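Local coordinates for protein nucleoside 2-deoxyribosyltransferase (Enterococcus faecalis, PDB 7M5H) that probably cleaves the N-glycosidic bond of deoxynucleosides or their monophosphates, as a nucleoside 2-deoxyribosyltransferase-like enzyme, at residues T5-A10 and E27-L32; L19-Y24 and V101-D106; A62-V67 and I90-A95. All coordinates share one frame; numbering follows the deposited sequence.

Overall arrangement
All three contacts are buried and belong to one Rossmann-type domain with a parallel sheet of strand order 2-1-3-4-5. Contacts 1 and 2 share helix 16-30 and set it on the sheet, at strand 5-10 and strand 100-103. They touch each other through Phe9 and Asn22. Contact 3 joins two helices, 56-68 and 84-96, and meets contact 1 through Tyr8, whose OH probably bonds to Asp63. Contact 1 is purely apolar and has no neighbouring subunit against it. Contact 2 carries polar side chains near the second subunit. Contact 3 is apolar between its helices but lies at the interface with the third subunit.

Contact 1. Residues T5-A10 and E27-L32; sequences TKIYFA and EQIRQL
Ile29 of helix 16-30 is the one residue of 27-32 that meets strand 5-10, and it meets both Ile7 and Phe9. All of this is apolar. Between the aliphatic side chains, Ile7 CD1 lies 4.3 Å from Ile29 CG2. Against the ring, Ile29 CD1 comes to the edge of Phe9, close to the ring plane, with CE1 4.0 Å away. The two branches of Ile29 thus divide the work. CG1 stands beside the backbone N (chi1 -62°) and the chain runs on extended, which carries CD1 out to Phe9. CG2 serves Ile7. Both strand side chains start toward the helix. They are two residues apart and so share one face of the sheet. The strand and helix belong to the beta-alpha-beta unit that ends in strand 36-39. Leu38 of that strand touches Phe9 and Ile29, and Val74 of strand 72-76 touches Ile7 and Phe9. Leu154 of helix 150-159 covers Ile29 from outside the unit. With no polar atom in the interface, the helix is held to the strand here by van der Waals packing of buried hydrocarbon, without directional bonds.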
ATOM      1  N   THR B   5       8.632 -25.624 -21.078  1.00 67.80           N
ATOM      2  CA  THR B   5       8.513 -24.191 -20.831  1.00 63.16           C
ATOM      3  C   THR B   5       8.474 -23.977 -19.322  1.00 62.94           C
ATOM      4  O   THR B   5       7.494 -24.344 -18.663  1.00 60.53           O
ATOM      5  CB  THR B   5       7.266 -23.613 -21.498  1.00 61.61           C
ATOM      6  OG1 THR B   5       7.359 -23.781 -22.919  1.00 63.49           O
ATOM      7  CG2 THR B   5       7.127 -22.131 -21.177  1.00 58.56           C
ATOM      8  N   LYS B   6       9.538 -23.394 -18.778  1.00 59.01           N
ATOM      9  CA  LYS B   6       9.634 -23.140 -17.347  1.00 57.30           C
ATOM     10  C   LYS B   6       8.988 -21.795 -17.034  1.00 55.85           C
ATOM     11  O   LYS B   6       9.394 -20.762 -17.578  1.00 56.03           O
ATOM     12  CB  LYS B   6      11.091 -23.165 -16.886  1.00 57.46           C
ATOM     13  CG  LYS B   6      11.821 -24.459 -17.222  1.00 61.45           C
ATOM     14  CD  LYS B   6      13.102 -24.599 -16.418  1.00 60.98           C
ATOM     15  CE  LYS B   6      12.805 -24.751 -14.933  1.00 73.22           C
ATOM     16  NZ  LYS B   6      14.045 -24.914 -14.127  1.00 74.96           N
ATOM     17  N   ILE B   7       7.983 -21.812 -16.161  1.00 57.40           N
ATOM     18  CA  ILE B   7       7.214 -20.626 -15.806  1.00 55.79           C
ATOM     19  C   ILE B   7       7.452 -20.313 -14.337  1.00 49.71           C
ATOM     20  O   ILE B   7       7.374 -21.206 -13.484  1.00 49.94           O
ATOM     21  CB  ILE B   7       5.713 -20.823 -16.081  1.00 50.75           C
ATOM     22  CG1 ILE B   7       5.466 -21.088 -17.567  1.00 52.49           C
ATOM     23  CG2 ILE B   7       4.921 -19.612 -15.614  1.00 47.86           C
ATOM     24  CD1 ILE B   7       4.007 -21.301 -17.907  1.00 53.19           C
ATOM     25  N   TYR B   8       7.745 -19.049 -14.043  1.00 46.01           N
ATOM     26  CA  TYR B   8       7.816 -18.558 -12.674  1.00 47.67           C
ATOM     27  C   TYR B   8       6.530 -17.802 -12.369  1.00 46.51           C
ATOM     28  O   TYR B   8       6.174 -16.863 -13.089  1.00 44.26           O
ATOM     29  CB  TYR B   8       9.031 -17.654 -12.468  1.00 42.63           C
ATOM     30  CG  TYR B   8       9.188 -17.169 -11.044  1.00 40.90           C
ATOM     31  CD1 TYR B   8       9.852 -17.937 -10.097  1.00 46.43           C
ATOM     32  CD2 TYR B   8       8.668 -15.944 -10.645  1.00 38.85           C
ATOM     33  CE1 TYR B   8       9.995 -17.499  -8.793  1.00 43.95           C
ATOM     34  CE2 TYR B   8       8.806 -15.497  -9.344  1.00 45.62           C
ATOM     35  CZ  TYR B   8       9.470 -16.279  -8.422  1.00 45.25           C
ATOM     36  OH  TYR B   8       9.611 -15.838  -7.126  1.00 39.33           O
ATOM     37  N   PHE B   9       5.839 -18.210 -11.310  1.00 46.12           N
ATOM     38  CA  PHE B   9       4.574 -17.596 -10.913  1.00 44.52           C
ATOM     39  C   PHE B   9       4.870 -16.539  -9.855  1.00 47.68           C
ATOM     40  O   PHE B   9       5.125 -16.862  -8.691  1.00 42.30           O
ATOM     41  CB  PHE B   9       3.598 -18.649 -10.400  1.00 47.07           C
ATOM     42  CG  PHE B   9       2.188 -18.152 -10.261  1.00 46.95           C
ATOM     43  CD1 PHE B   9       1.294 -18.269 -11.311  1.00 43.43           C
ATOM     44  CD2 PHE B   9       1.758 -17.566  -9.082  1.00 45.03           C
ATOM     45  CE1 PHE B   9      -0.004 -17.814 -11.189  1.00 43.75           C
ATOM     46  CE2 PHE B   9       0.461 -17.109  -8.951  1.00 46.27           C
ATOM     47  CZ  PHE B   9      -0.420 -17.232 -10.007  1.00 42.19           C
ATOM     48  N   ALA B  10       4.834 -15.273 -10.261  1.00 38.41           N
ATOM     49  CA  ALA B  10       5.087 -14.161  -9.358  1.00 41.92           C
ATOM     50  C   ALA B  10       3.771 -13.643  -8.793  1.00 38.71           C
ATOM     51  O   ALA B  10       2.812 -13.416  -9.538  1.00 42.19           O
ATOM     52  CB  ALA B  10       5.834 -13.036 -10.078  1.00 35.76           C
ATOM     53  N   GLU B  27      -3.122 -24.539 -10.890  1.00 57.69           N
ATOM     54  CA  GLU B  27      -3.722 -25.793 -11.336  1.00 62.61           C
ATOM     55  C   GLU B  27      -4.270 -25.670 -12.753  1.00 62.02           C
ATOM     56  O   GLU B  27      -4.075 -26.567 -13.580  1.00 68.86           O
ATOM     57  CB  GLU B  27      -4.824 -26.223 -10.366  1.00 62.72           C
ATOM     58  CG  GLU B  27      -5.761 -27.294 -10.911  1.00 66.39           C
ATOM     59  CD  GLU B  27      -5.063 -28.614 -11.188  1.00 83.70           C
ATOM     60  OE1 GLU B  27      -3.984 -28.861 -10.607  1.00 86.92           O
ATOM     61  OE2 GLU B  27      -5.597 -29.410 -11.989  1.00 88.18           O
ATOM     62  N   GLN B  28      -4.951 -24.561 -13.053  1.00 59.73           N
ATOM     63  CA  GLN B  28      -5.465 -24.353 -14.404  1.00 62.81           C
ATOM     64  C   GLN B  28      -4.333 -24.199 -15.412  1.00 61.90           C
ATOM     65  O   GLN B  28      -4.430 -24.691 -16.543  1.00 62.04           O
ATOM     66  CB  GLN B  28      -6.376 -23.127 -14.440  1.00 59.97           C
ATOM     67  CG  GLN B  28      -7.678 -23.285 -13.681  1.00 60.52           C
ATOM     68  CD  GLN B  28      -8.521 -22.027 -13.726  1.00 65.08           C
ATOM     69  OE1 GLN B  28      -8.611 -21.292 -12.744  1.00 69.75           O
ATOM     70  NE2 GLN B  28      -9.141 -21.768 -14.873  1.00 62.86           N
ATOM     71  N   ILE B  29      -3.255 -23.514 -15.025  1.00 57.54           N
ATOM     72  CA  ILE B  29      -2.137 -23.306 -15.944  1.00 63.19           C
ATOM     73  C   ILE B  29      -1.471 -24.634 -16.276  1.00 66.21           C
ATOM     74  O   ILE B  29      -1.170 -24.927 -17.439  1.00 66.33           O
ATOM     75  CB  ILE B  29      -1.129 -22.304 -15.350  1.00 57.93           C
ATOM     76  CG1 ILE B  29      -1.791 -20.943 -15.134  1.00 51.48           C
ATOM     77  CG2 ILE B  29       0.086 -22.173 -16.255  1.00 55.12           C
ATOM     78  CD1 ILE B  29      -0.865 -19.904 -14.538  1.00 48.20           C
ATOM     79  N   ARG B  30      -1.235 -25.462 -15.255  1.00 61.57           N
ATOM     80  CA  ARG B  30      -0.584 -26.747 -15.482  1.00 66.94           C
ATOM     81  C   ARG B  30      -1.461 -27.691 -16.295  1.00 68.21           C
ATOM     82  O   ARG B  30      -0.940 -28.573 -16.986  1.00 70.50           O
ATOM     83  CB  ARG B  30      -0.203 -27.381 -14.145  1.00 65.38           C
ATOM     84  CG  ARG B  30       0.985 -26.712 -13.466  1.00 62.96           C
ATOM     85  CD  ARG B  30       1.142 -27.168 -12.025  1.00 63.39           C
ATOM     86  NE  ARG B  30       2.376 -26.666 -11.425  1.00 61.59           N
ATOM     87  CZ  ARG B  30       2.616 -26.640 -10.117  1.00 61.00           C
ATOM     88  NH1 ARG B  30       1.701 -27.076  -9.263  1.00 62.05           N
ATOM     89  NH2 ARG B  30       3.769 -26.167  -9.662  1.00 59.50           N
ATOM     90  N   GLN B  31      -2.782 -27.520 -16.237  1.00 68.08           N
ATOM     91  CA  GLN B  31      -3.686 -28.352 -17.023  1.00 71.26           C
ATOM     92  C   GLN B  31      -3.743 -27.950 -18.490  1.00 71.33           C
ATOM     93  O   GLN B  31      -4.359 -28.667 -19.285  1.00 74.19           O
ATOM     94  CB  GLN B  31      -5.096 -28.312 -16.429  1.00 71.59           C
ATOM     95  CG  GLN B  31      -5.253 -29.146 -15.173  1.00 75.29           C
ATOM     96  CD  GLN B  31      -4.819 -30.584 -15.380  1.00 87.99           C
ATOM     97  OE1 GLN B  31      -5.272 -31.256 -16.307  1.00 81.16           O
ATOM     98  NE2 GLN B  31      -3.927 -31.062 -14.520  1.00 93.14           N
ATOM     99  N   LEU B  32      -3.124 -26.829 -18.866  1.00 70.34           N
ATOM    100  CA  LEU B  32      -3.120 -26.424 -20.268  1.00 68.70           C
ATOM    101  C   LEU B  32      -2.272 -27.367 -21.111  1.00 71.39           C
ATOM    102  O   LEU B  32      -2.715 -27.848 -22.161  1.00 73.81           O
ATOM    103  CB  LEU B  32      -2.610 -24.989 -20.401  1.00 68.38           C
ATOM    104  CG  LEU B  32      -3.572 -23.860 -20.034  1.00 68.41           C
ATOM    105  CD1 LEU B  32      -2.876 -22.514 -20.160  1.00 59.88           C
ATOM    106  CD2 LEU B  32      -4.809 -23.912 -20.917  1.00 65.92           C
TER

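Contact 2. Residues L19-Y24 and V101-D106; sequences LRYNAY and VALYTD
The helix layer on one face of the Rossmann-type sheet meets the sheet where Tyr21 of helix 16-30 reaches Leu103, the last residue of strand 100-103. The tyrosine starts toward the strand with CG anti to the backbone N (chi1 -172°). Its hydroxyl end makes the contact: OH lies 3.5 Å from Leu103 CD2. That methyl sits at the ring edge, near the ring plane, with Tyr21 CE2 4.4 Å from Leu103 CD2. Leu103 also starts toward the helix, its CG anti to the backbone N (chi1 178°), and CD2 is the branch that reaches the tyrosine. Thr105, just past the strand, adds a lighter touch, its CG2 4.3 Å from Tyr21 OH. The phenol oxygen is therefore bordered by two methyl groups, and its polar partner is elsewhere. Glu150 OE2 hydrogen-bonds to Tyr21 OH, while OE1 of the same carboxylate takes Tyr24 OH. Thr105 OG1 is hydrogen-bonded to Asp78 OD2 and to Gln16 N of the second subunit, whose Ala17 packs on Tyr21. The helix and the end of the strand thus meet beside a subunit interface. Tyr21 serves two purposes here: its ring edge and hydroxyl rest on methyl groups, while the bond to Glu150 satisfies the buried oxygen and probably limits swinging of the ring.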
ATOM      1  N   LEU B  19      -2.808 -17.237  -1.135  1.00 40.11           N
ATOM      2  CA  LEU B  19      -2.355 -18.623  -1.212  1.00 40.93           C
ATOM      3  C   LEU B  19      -3.367 -19.493  -1.946  1.00 46.14           C
ATOM      4  O   LEU B  19      -2.997 -20.295  -2.812  1.00 49.74           O
ATOM      5  CB  LEU B  19      -2.097 -19.173   0.193  1.00 44.22           C
ATOM      6  CG  LEU B  19      -0.815 -18.728   0.901  1.00 46.74           C
ATOM      7  CD1 LEU B  19      -0.861 -19.099   2.377  1.00 42.61           C
ATOM      8  CD2 LEU B  19       0.397 -19.353   0.234  1.00 42.00           C
ATOM      9  N   ARG B  20      -4.653 -19.343  -1.618  1.00 44.78           N
ATOM     10  CA  ARG B  20      -5.683 -20.152  -2.264  1.00 45.92           C
ATOM     11  C   ARG B  20      -5.842 -19.779  -3.732  1.00 46.98           C
ATOM     12  O   ARG B  20      -6.072 -20.652  -4.577  1.00 50.87           O
ATOM     13  CB  ARG B  20      -7.012 -19.994  -1.527  1.00 49.20           C
ATOM     14  CG  ARG B  20      -7.032 -20.590  -0.128  1.00 47.83           C
ATOM     15  CD  ARG B  20      -8.333 -20.255   0.583  1.00 47.85           C
ATOM     16  NE  ARG B  20      -9.494 -20.621  -0.221  1.00 55.01           N
ATOM     17  CZ  ARG B  20     -10.114 -21.794  -0.149  1.00 56.33           C
ATOM     18  NH1 ARG B  20      -9.688 -22.722   0.698  1.00 59.07           N
ATOM     19  NH2 ARG B  20     -11.161 -22.038  -0.924  1.00 56.02           N
ATOM     20  N   TYR B  21      -5.730 -18.490  -4.056  1.00 48.57           N
ATOM     21  CA  TYR B  21      -5.899 -18.068  -5.442  1.00 47.06           C
ATOM     22  C   TYR B  21      -4.721 -18.513  -6.300  1.00 48.37           C
ATOM     23  O   TYR B  21      -4.910 -18.931  -7.448  1.00 46.53           O
ATOM     24  CB  TYR B  21      -6.080 -16.554  -5.516  1.00 42.52           C
ATOM     25  CG  TYR B  21      -6.448 -16.055  -6.895  1.00 48.51           C
ATOM     26  CD1 TYR B  21      -7.679 -16.366  -7.461  1.00 45.22           C
ATOM     27  CD2 TYR B  21      -5.569 -15.271  -7.630  1.00 37.57           C
ATOM     28  CE1 TYR B  21      -8.022 -15.911  -8.721  1.00 43.90           C
ATOM     29  CE2 TYR B  21      -5.904 -14.811  -8.891  1.00 43.82           C
ATOM     30  CZ  TYR B  21      -7.131 -15.133  -9.432  1.00 48.95           C
ATOM     31  OH  TYR B  21      -7.468 -14.679 -10.686  1.00 47.14           O
ATOM     32  N   ASN B  22      -3.500 -18.428  -5.763  1.00 48.18           N
ATOM     33  CA  ASN B  22      -2.335 -18.904  -6.501  1.00 44.97           C
ATOM     34  C   ASN B  22      -2.465 -20.384  -6.838  1.00 46.84           C
ATOM     35  O   ASN B  22      -2.194 -20.797  -7.970  1.00 49.57           O
ATOM     36  CB  ASN B  22      -1.056 -18.651  -5.701  1.00 45.58           C
ATOM     37  CG  ASN B  22      -0.755 -17.173  -5.526  1.00 42.33           C
ATOM     38  OD1 ASN B  22      -1.265 -16.330  -6.263  1.00 42.90           O
ATOM     39  ND2 ASN B  22       0.088 -16.854  -4.550  1.00 41.56           N
ATOM     40  N   ALA B  23      -2.892 -21.197  -5.867  1.00 51.08           N
ATOM     41  CA  ALA B  23      -3.063 -22.623  -6.122  1.00 51.33           C
ATOM     42  C   ALA B  23      -4.191 -22.877  -7.113  1.00 52.70           C
ATOM     43  O   ALA B  23      -4.109 -23.800  -7.932  1.00 55.31           O
ATOM     44  CB  ALA B  23      -3.324 -23.361  -4.809  1.00 53.12           C
ATOM     45  N   TYR B  24      -5.249 -22.067  -7.055  1.00 51.19           N
ATOM     46  CA  TYR B  24      -6.370 -22.238  -7.975  1.00 55.94           C
ATOM     47  C   TYR B  24      -5.976 -21.877  -9.403  1.00 54.33           C
ATOM     48  O   TYR B  24      -6.425 -22.524 -10.357  1.00 54.18           O
ATOM     49  CB  TYR B  24      -7.557 -21.398  -7.498  1.00 52.83           C
ATOM     50  CG  TYR B  24      -8.522 -20.982  -8.585  1.00 59.44           C
ATOM     51  CD1 TYR B  24      -9.443 -21.880  -9.110  1.00 60.31           C
ATOM     52  CD2 TYR B  24      -8.528 -19.679  -9.070  1.00 55.80           C
ATOM     53  CE1 TYR B  24     -10.332 -21.495 -10.099  1.00 57.74           C
ATOM     54  CE2 TYR B  24      -9.411 -19.287 -10.056  1.00 53.87           C
ATOM     55  CZ  TYR B  24     -10.313 -20.196 -10.566  1.00 57.60           C
ATOM     56  OH  TYR B  24     -11.193 -19.806 -11.549  1.00 65.25           O
ATOM     57  N   VAL B 101       3.849 -12.112 -18.584  1.00 38.88           N
ATOM     58  CA  VAL B 101       2.408 -12.049 -18.814  1.00 34.85           C
ATOM     59  C   VAL B 101       1.741 -11.796 -17.470  1.00 40.04           C
ATOM     60  O   VAL B 101       1.828 -12.630 -16.560  1.00 39.72           O
ATOM     61  CB  VAL B 101       1.876 -13.334 -19.466  1.00 36.72           C
ATOM     62  CG1 VAL B 101       0.365 -13.259 -19.620  1.00 38.96           C
ATOM     63  CG2 VAL B 101       2.540 -13.559 -20.815  1.00 42.69           C
ATOM     64  N   ALA B 102       1.077 -10.651 -17.341  1.00 36.24           N
ATOM     65  CA  ALA B 102       0.534 -10.202 -16.068  1.00 32.73           C
ATOM     66  C   ALA B 102      -0.988 -10.279 -16.059  1.00 39.63           C
ATOM     67  O   ALA B 102      -1.646 -10.075 -17.084  1.00 36.31           O
ATOM     68  CB  ALA B 102       0.977  -8.770 -15.759  1.00 27.76           C
ATOM     69  N   LEU B 103      -1.539 -10.561 -14.881  1.00 34.47           N
ATOM     70  CA  LEU B 103      -2.977 -10.651 -14.669  1.00 37.50           C
ATOM     71  C   LEU B 103      -3.428  -9.525 -13.747  1.00 31.28           C
ATOM     72  O   LEU B 103      -2.828  -9.304 -12.691  1.00 34.35           O
ATOM     73  CB  LEU B 103      -3.361 -12.005 -14.072  1.00 36.70           C
ATOM     74  CG  LEU B 103      -4.847 -12.182 -13.756  1.00 37.23           C
ATOM     75  CD1 LEU B 103      -5.670 -12.197 -15.036  1.00 39.54           C
ATOM     76  CD2 LEU B 103      -5.083 -13.445 -12.946  1.00 38.81           C
ATOM     77  N   TYR B 104      -4.494  -8.829 -14.144  1.00 34.41           N
ATOM     78  CA  TYR B 104      -4.989  -7.650 -13.428  1.00 35.70           C
ATOM     79  C   TYR B 104      -6.514  -7.655 -13.514  1.00 37.82           C
ATOM     80  O   TYR B 104      -7.086  -7.180 -14.500  1.00 36.19           O
ATOM     81  CB  TYR B 104      -4.400  -6.373 -14.020  1.00 30.89           C
ATOM     82  CG  TYR B 104      -4.983  -5.092 -13.470  1.00 35.98           C
ATOM     83  CD1 TYR B 104      -4.924  -4.805 -12.112  1.00 31.79           C
ATOM     84  CD2 TYR B 104      -5.578  -4.160 -14.312  1.00 33.54           C
ATOM     85  CE1 TYR B 104      -5.450  -3.631 -11.607  1.00 35.85           C
ATOM     86  CE2 TYR B 104      -6.107  -2.982 -13.814  1.00 34.76           C
ATOM     87  CZ  TYR B 104      -6.040  -2.724 -12.462  1.00 32.39           C
ATOM     88  OH  TYR B 104      -6.564  -1.554 -11.962  1.00 31.56           O
ATOM     89  N   THR B 105      -7.167  -8.178 -12.476  1.00 36.95           N
ATOM     90  CA  THR B 105      -8.607  -8.414 -12.493  1.00 35.89           C
ATOM     91  C   THR B 105      -9.414  -7.364 -11.740  1.00 36.73           C
ATOM     92  O   THR B 105     -10.637  -7.504 -11.653  1.00 42.43           O
ATOM     93  CB  THR B 105      -8.924  -9.792 -11.901  1.00 39.34           C
ATOM     94  OG1 THR B 105      -8.586  -9.802 -10.510  1.00 38.87           O
ATOM     95  CG2 THR B 105      -8.140 -10.877 -12.616  1.00 38.17           C
ATOM     96  N   ASP B 106      -8.769  -6.332 -11.194  1.00 36.41           N
ATOM     97  CA  ASP B 106      -9.452  -5.365 -10.337  1.00 35.59           C
ATOM     98  C   ASP B 106     -10.682  -4.789 -11.027  1.00 38.39           C
ATOM     99  O   ASP B 106     -10.586  -4.218 -12.117  1.00 33.32           O
ATOM    100  CB  ASP B 106      -8.482  -4.247  -9.945  1.00 33.92           C
ATOM    101  CG  ASP B 106      -8.992  -3.403  -8.789  1.00 38.40           C
ATOM    102  OD1 ASP B 106     -10.103  -2.843  -8.893  1.00 33.52           O
ATOM    103  OD2 ASP B 106      -8.279  -3.303  -7.766  1.00 34.70           O
TER

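Contact 3. Residues A62-V67 and I90-A95; sequences ADTENV and IGVAYA
Val92 of helix 84-96 fits against two residues of helix 56-68, Thr64 and Val67, one turn apart. A single methyl does the touching. Val92 CG1 lies 4.3 Å from Thr64 CG2 and 4.4 Å from Val67 CG1. Both valines start toward the opposite helix, with CG1 anti to the backbone N (chi1 172° in Val92, 171° in Val67), which brings the two CG1 methyls together. Ala93 lies alongside without close contact, and its small side chain is consistent with the close approach of the backbones: the CA atoms of Val67 and Ala93 are 7.2 Å apart. The CA atoms of Thr64 and Val92 are 8.1 Å apart. The interaction is van der Waals contact between methyl groups.

Thr64 separates its two branches. CG2 goes to Val92. OG1 stands beside the backbone N (chi1 -56°), where it hydrogen-bonds to Ala60 O, one turn earlier in its own helix. Tyr135 OH of the third subunit is a second partner of OG1.

In the Rossmann-type fold these helices connect successive strands: 56-68 leads from strand 36-39 to 72-76, and 84-96 from 72-76 to 100-103. They lie next to each other on the same face of the sheet. Val67 also packs on Leu73 and on Tyr8 of strand 5-10, which ties helix 56-68 to the sheet. The third subunit packs directly on the same residues: its Gly91 on Val92 and its Leu139 on Thr64. A bound glycerol, probably from the crystallisation liquor, is about 5 Å from the side chain of Thr64.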
ATOM      1  N   ALA B  62      17.788 -16.520  -3.485  1.00 40.41           N
ATOM      2  CA  ALA B  62      17.076 -17.771  -3.724  1.00 42.67           C
ATOM      3  C   ALA B  62      15.915 -17.573  -4.690  1.00 40.41           C
ATOM      4  O   ALA B  62      15.673 -18.417  -5.559  1.00 42.24           O
ATOM      5  CB  ALA B  62      16.579 -18.356  -2.401  1.00 45.96           C
ATOM      6  N   ASP B  63      15.189 -16.461  -4.558  1.00 38.17           N
ATOM      7  CA  ASP B  63      14.064 -16.210  -5.453  1.00 38.18           C
ATOM      8  C   ASP B  63      14.540 -15.822  -6.846  1.00 39.22           C
ATOM      9  O   ASP B  63      13.940 -16.230  -7.848  1.00 40.30           O
ATOM     10  CB  ASP B  63      13.162 -15.121  -4.875  1.00 41.92           C
ATOM     11  CG  ASP B  63      11.839 -15.665  -4.386  1.00 61.24           C
ATOM     12  OD1 ASP B  63      11.376 -16.685  -4.941  1.00 54.85           O
ATOM     13  OD2 ASP B  63      11.264 -15.078  -3.447  1.00 66.29           O
ATOM     14  N   THR B  64      15.612 -15.027  -6.929  1.00 38.47           N
ATOM     15  CA  THR B  64      16.115 -14.593  -8.227  1.00 40.16           C
ATOM     16  C   THR B  64      16.614 -15.778  -9.042  1.00 41.84           C
ATOM     17  O   THR B  64      16.498 -15.784 -10.273  1.00 44.40           O
ATOM     18  CB  THR B  64      17.226 -13.556  -8.045  1.00 39.59           C
ATOM     19  OG1 THR B  64      16.735 -12.458  -7.267  1.00 33.13           O
ATOM     20  CG2 THR B  64      17.700 -13.035  -9.391  1.00 40.86           C
ATOM     21  N   GLU B  65      17.183 -16.785  -8.373  1.00 39.51           N
ATOM     22  CA  GLU B  65      17.628 -17.984  -9.076  1.00 44.01           C
ATOM     23  C   GLU B  65      16.475 -18.640  -9.824  1.00 43.36           C
ATOM     24  O   GLU B  65      16.634 -19.080 -10.969  1.00 53.03           O
ATOM     25  CB  GLU B  65      18.257 -18.972  -8.092  1.00 48.98           C
ATOM     26  CG  GLU B  65      19.613 -18.549  -7.550  1.00 49.60           C
ATOM     27  CD  GLU B  65      20.217 -19.595  -6.630  1.00 60.38           C
ATOM     28  OE1 GLU B  65      21.443 -19.559  -6.399  1.00 52.79           O
ATOM     29  OE2 GLU B  65      19.461 -20.462  -6.140  1.00 56.93           O
ATOM     30  N   ASN B  66      15.303 -18.713  -9.191  1.00 41.02           N
ATOM     31  CA  ASN B  66      14.147 -19.302  -9.854  1.00 48.45           C
ATOM     32  C   ASN B  66      13.609 -18.398 -10.957  1.00 50.42           C
ATOM     33  O   ASN B  66      13.126 -18.895 -11.981  1.00 45.89           O
ATOM     34  CB  ASN B  66      13.051 -19.602  -8.832  1.00 50.43           C
ATOM     35  CG  ASN B  66      13.511 -20.562  -7.752  1.00 58.48           C
ATOM     36  OD1 ASN B  66      13.302 -20.323  -6.562  1.00 58.58           O
ATOM     37  ND2 ASN B  66      14.143 -21.655  -8.162  1.00 52.22           N
ATOM     38  N   VAL B  67      13.675 -17.079 -10.764  1.00 41.78           N
ATOM     39  CA  VAL B  67      13.232 -16.152 -11.804  1.00 43.73           C
ATOM     40  C   VAL B  67      14.101 -16.297 -13.047  1.00 44.53           C
ATOM     41  O   VAL B  67      13.596 -16.449 -14.166  1.00 44.50           O
ATOM     42  CB  VAL B  67      13.240 -14.706 -11.277  1.00 42.93           C
ATOM     43  CG1 VAL B  67      12.987 -13.725 -12.414  1.00 38.33           C
ATOM     44  CG2 VAL B  67      12.204 -14.529 -10.175  1.00 36.90           C
ATOM     45  N   ILE B  90       9.649  -8.220 -11.712  1.00 31.52           N
ATOM     46  CA  ILE B  90       9.364  -7.769 -13.072  1.00 29.26           C
ATOM     47  C   ILE B  90      10.549  -6.991 -13.630  1.00 33.42           C
ATOM     48  O   ILE B  90      10.933  -7.164 -14.793  1.00 34.19           O
ATOM     49  CB  ILE B  90       8.070  -6.934 -13.097  1.00 28.86           C
ATOM     50  CG1 ILE B  90       6.851  -7.829 -12.860  1.00 30.74           C
ATOM     51  CG2 ILE B  90       7.936  -6.175 -14.413  1.00 29.61           C
ATOM     52  CD1 ILE B  90       5.557  -7.062 -12.688  1.00 28.32           C
ATOM     53  N   GLY B  91      11.151  -6.130 -12.806  1.00 31.05           N
ATOM     54  CA  GLY B  91      12.316  -5.383 -13.256  1.00 29.59           C
ATOM     55  C   GLY B  91      13.494  -6.282 -13.581  1.00 31.09           C
ATOM     56  O   GLY B  91      14.228  -6.036 -14.542  1.00 33.63           O
ATOM     57  N   VAL B  92      13.694  -7.334 -12.784  1.00 31.61           N
ATOM     58  CA  VAL B  92      14.746  -8.300 -13.083  1.00 31.43           C
ATOM     59  C   VAL B  92      14.449  -9.018 -14.393  1.00 35.43           C
ATOM     60  O   VAL B  92      15.336  -9.202 -15.235  1.00 35.11           O
ATOM     61  CB  VAL B  92      14.909  -9.299 -11.921  1.00 31.23           C
ATOM     62  CG1 VAL B  92      15.855 -10.423 -12.317  1.00 34.33           C
ATOM     63  CG2 VAL B  92      15.414  -8.591 -10.673  1.00 32.25           C
ATOM     64  N   ALA B  93      13.193  -9.428 -14.586  1.00 36.19           N
ATOM     65  CA  ALA B  93      12.828 -10.174 -15.785  1.00 36.86           C
ATOM     66  C   ALA B  93      13.004  -9.331 -17.041  1.00 37.13           C
ATOM     67  O   ALA B  93      13.491  -9.826 -18.063  1.00 38.16           O
ATOM     68  CB  ALA B  93      11.387 -10.673 -15.673  1.00 33.00           C
ATOM     69  N   TYR B  94      12.613  -8.056 -16.985  1.00 34.34           N
ATOM     70  CA  TYR B  94      12.753  -7.195 -18.155  1.00 33.16           C
ATOM     71  C   TYR B  94      14.218  -7.018 -18.532  1.00 35.87           C
ATOM     72  O   TYR B  94      14.593  -7.161 -19.701  1.00 36.39           O
ATOM     73  CB  TYR B  94      12.100  -5.835 -17.905  1.00 30.32           C
ATOM     74  CG  TYR B  94      12.415  -4.836 -18.997  1.00 36.13           C
ATOM     75  CD1 TYR B  94      11.727  -4.861 -20.203  1.00 33.45           C
ATOM     76  CD2 TYR B  94      13.418  -3.886 -18.833  1.00 33.99           C
ATOM     77  CE1 TYR B  94      12.021  -3.961 -21.211  1.00 34.95           C
ATOM     78  CE2 TYR B  94      13.719  -2.984 -19.837  1.00 31.95           C
ATOM     79  CZ  TYR B  94      13.015  -3.027 -21.024  1.00 37.76           C
ATOM     80  OH  TYR B  94      13.307  -2.131 -22.027  1.00 42.36           O
ATOM     81  N   ALA B  95      15.063  -6.701 -17.548  1.00 31.66           N
ATOM     82  CA  ALA B  95      16.470  -6.445 -17.835  1.00 40.06           C
ATOM     83  C   ALA B  95      17.173  -7.689 -18.364  1.00 41.62           C
ATOM     84  O   ALA B  95      18.137  -7.577 -19.129  1.00 43.45           O
ATOM     85  CB  ALA B  95      17.174  -5.924 -16.583  1.00 36.87           C
TER